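Local structure of ATP phosphoribosyltransferase regulatory subunit (Thermotoga maritima, 1USY) at residues B[90-95]-B[265-270]. The protein is probably required for the first step of histidine biosynthesis and may allow feedback control of ATP phosphoribosyltransferase by histidine. Numbering follows the deposited sequence.
Sequences EYQLGL and GGSIFL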
loop_
_atom_site.group_PDB
_atom_site.type_symbol
_atom_site.label_atom_id
_atom_site.label_comp_id
_atom_site.label_asym_id
_atom_site.label_seq_id
_atom_site.Cartn_x
_atom_site.Cartn_y
_atom_site.Cartn_z
ATOM N N GLU B 90 4.675 -16.276 -15.608
ATOM C CA GLU B 90 4.917 -17.262 -16.632
ATOM C C GLU B 90 6.362 -17.055 -16.996
ATOM O O GLU B 90 6.770 -15.916 -17.229
ATOM C CB GLU B 90 4.059 -16.926 -17.853
ATOM N N TYR B 91 7.127 -18.145 -17.032
ATOM C CA TYR B 91 8.523 -17.979 -17.437
ATOM C C TYR B 91 8.626 -17.980 -18.964
ATOM O O TYR B 91 8.212 -18.937 -19.631
ATOM C CB TYR B 91 9.373 -19.120 -16.874
ATOM C CG TYR B 91 10.871 -18.856 -17.024
ATOM C CD1 TYR B 91 11.592 -18.257 -15.976
ATOM C CD2 TYR B 91 11.526 -19.207 -18.211
ATOM C CE1 TYR B 91 12.969 -18.014 -16.120
ATOM C CE2 TYR B 91 12.901 -18.963 -18.355
ATOM C CZ TYR B 91 13.621 -18.369 -17.311
ATOM O OH TYR B 91 14.955 -18.141 -17.458
ATOM N N GLN B 92 9.157 -16.897 -19.540
ATOM C CA GLN B 92 9.147 -16.717 -20.995
ATOM C C GLN B 92 10.516 -16.632 -21.650
ATOM O O GLN B 92 11.467 -16.059 -21.081
ATOM C CB GLN B 92 8.396 -15.445 -21.355
ATOM C CG GLN B 92 6.921 -15.654 -21.537
ATOM C CD GLN B 92 6.214 -14.387 -21.973
ATOM O OE1 GLN B 92 6.754 -13.613 -22.772
ATOM N NE2 GLN B 92 5.023 -14.160 -21.432
ATOM N N LEU B 93 10.604 -17.180 -22.852
ATOM C CA LEU B 93 11.771 -16.967 -23.693
ATOM C C LEU B 93 11.351 -16.097 -24.844
ATOM O O LEU B 93 10.322 -16.336 -25.418
ATOM C CB LEU B 93 12.333 -18.288 -24.228
ATOM C CG LEU B 93 12.766 -19.294 -23.171
ATOM C CD1 LEU B 93 13.499 -20.535 -23.768
ATOM C CD2 LEU B 93 13.636 -18.630 -22.124
ATOM N N GLY B 94 12.137 -15.091 -25.205
ATOM C CA GLY B 94 11.746 -14.256 -26.326
ATOM C C GLY B 94 12.759 -13.408 -27.055
ATOM O O GLY B 94 13.915 -13.264 -26.653
ATOM N N LEU B 95 12.309 -12.861 -28.172
ATOM C CA LEU B 95 13.161 -12.059 -29.032
ATOM C C LEU B 95 12.436 -10.768 -29.299
ATOM O O LEU B 95 11.224 -10.667 -29.155
ATOM C CB LEU B 95 13.460 -12.753 -30.354
ATOM C CG LEU B 95 13.867 -14.219 -30.337
ATOM C CD1 LEU B 95 13.793 -14.860 -31.757
ATOM C CD2 LEU B 95 15.256 -14.363 -29.719
ATOM N N GLY B 265 8.593 -9.366 -32.660
ATOM C CA GLY B 265 8.972 -10.054 -31.458
ATOM C C GLY B 265 8.210 -11.331 -31.372
ATOM O O GLY B 265 7.249 -11.530 -32.102
ATOM N N GLY B 266 8.647 -12.185 -30.462
ATOM C CA GLY B 266 8.094 -13.500 -30.291
ATOM C C GLY B 266 8.489 -13.929 -28.908
ATOM O O GLY B 266 9.518 -13.518 -28.405
ATOM N N SER B 267 7.660 -14.791 -28.337
ATOM C CA SER B 267 7.745 -15.261 -26.977
ATOM C C SER B 267 7.498 -16.745 -26.998
ATOM O O SER B 267 6.650 -17.235 -27.758
ATOM C CB SER B 267 6.605 -14.638 -26.163
ATOM O OG SER B 267 7.075 -13.608 -25.322
ATOM N N ILE B 268 8.185 -17.464 -26.124
ATOM C CA ILE B 268 7.793 -18.808 -25.816
ATOM C C ILE B 268 7.436 -18.949 -24.347
ATOM O O ILE B 268 8.121 -18.386 -23.469
ATOM C CB ILE B 268 8.900 -19.767 -26.134
ATOM C CG1 ILE B 268 9.105 -19.888 -27.626
ATOM C CG2 ILE B 268 8.604 -21.147 -25.508
ATOM C CD1 ILE B 268 10.448 -20.387 -27.956
ATOM N N PHE B 269 6.391 -19.742 -24.091
ATOM C CA PHE B 269 5.975 -20.108 -22.735
ATOM C C PHE B 269 6.449 -21.496 -22.251
ATOM O O PHE B 269 5.957 -22.524 -22.723
ATOM C CB PHE B 269 4.456 -19.976 -22.626
ATOM C CG PHE B 269 3.883 -18.804 -23.407
ATOM C CD1 PHE B 269 4.120 -17.486 -23.005
ATOM C CD2 PHE B 269 3.089 -19.027 -24.554
ATOM C CE1 PHE B 269 3.586 -16.374 -23.722
ATOM C CE2 PHE B 269 2.537 -17.948 -25.293
ATOM C CZ PHE B 269 2.803 -16.594 -24.864
ATOM N N LEU B 270 7.433 -21.551 -21.353
ATOM C CA LEU B 270 7.689 -22.814 -20.672
ATOM C C LEU B 270 6.791 -22.760 -19.453
ATOM O O LEU B 270 6.243 -23.755 -19.017
ATOM C CB LEU B 270 9.140 -22.918 -20.206
ATOM C CG LEU B 270 10.379 -22.625 -21.039
ATOM C CD1 LEU B 270 11.511 -22.926 -20.109
ATOM C CD2 LEU B 270 10.498 -23.478 -22.336
#
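L93 and I268 hold each other through a reciprocal pair of backbone hydrogen bonds, L93 N to I268 O at 2.8 Å and I268 N to L93 O. At the next hydrogen-bonded pair, L95 N donates to G266 O at 2.9 Å, and the return bond from G266 N to L95 O is longer at 3.3 Å. L270 N, just past the end of strand 262-269, hydrogen-bonds to Y91 O. Over the non-hydrogen-bonded pairs, Q92 OE1 accepts a bond of 2.6 Å from the hydroxyl OG of S267, which approaches 45° out of the plane of the amide carbonyl; Y75 OH, on strand 71-83, bonds the same hydroxyl. The antiparallel strands 86-98 and 262-269 are thereby joined inside the large sheet of the class II aminoacyl-tRNA synthetase-like fold, between strands 71-83 and 248-257. Q92, extended beyond CG, runs alongside F269, and its NE2 reaches the edge of that ring in its plane, 3.5 Å from CE1, with amide and ring 86° apart. Were Q92 replaced by an alanine, the S267 hydroxyl would probably lose its amide acceptor and the edge of the F269 ring its polar neighbour. On the face that carries L93, L95 and I268, L93 CB lies 4.2 Å from I268 CB; helix 103-120 packs on all three side chains, and helix 6-16 on L93 and L95. The Y91 ring, swung away from the backbone N to the side of the carbonyl carbon (chi1 -169°), lies beside L270, CD2 standing 4.2 Å from L270 CD1, while F78 meets it edge-to-face and F25 of a second subunit packs against Y91.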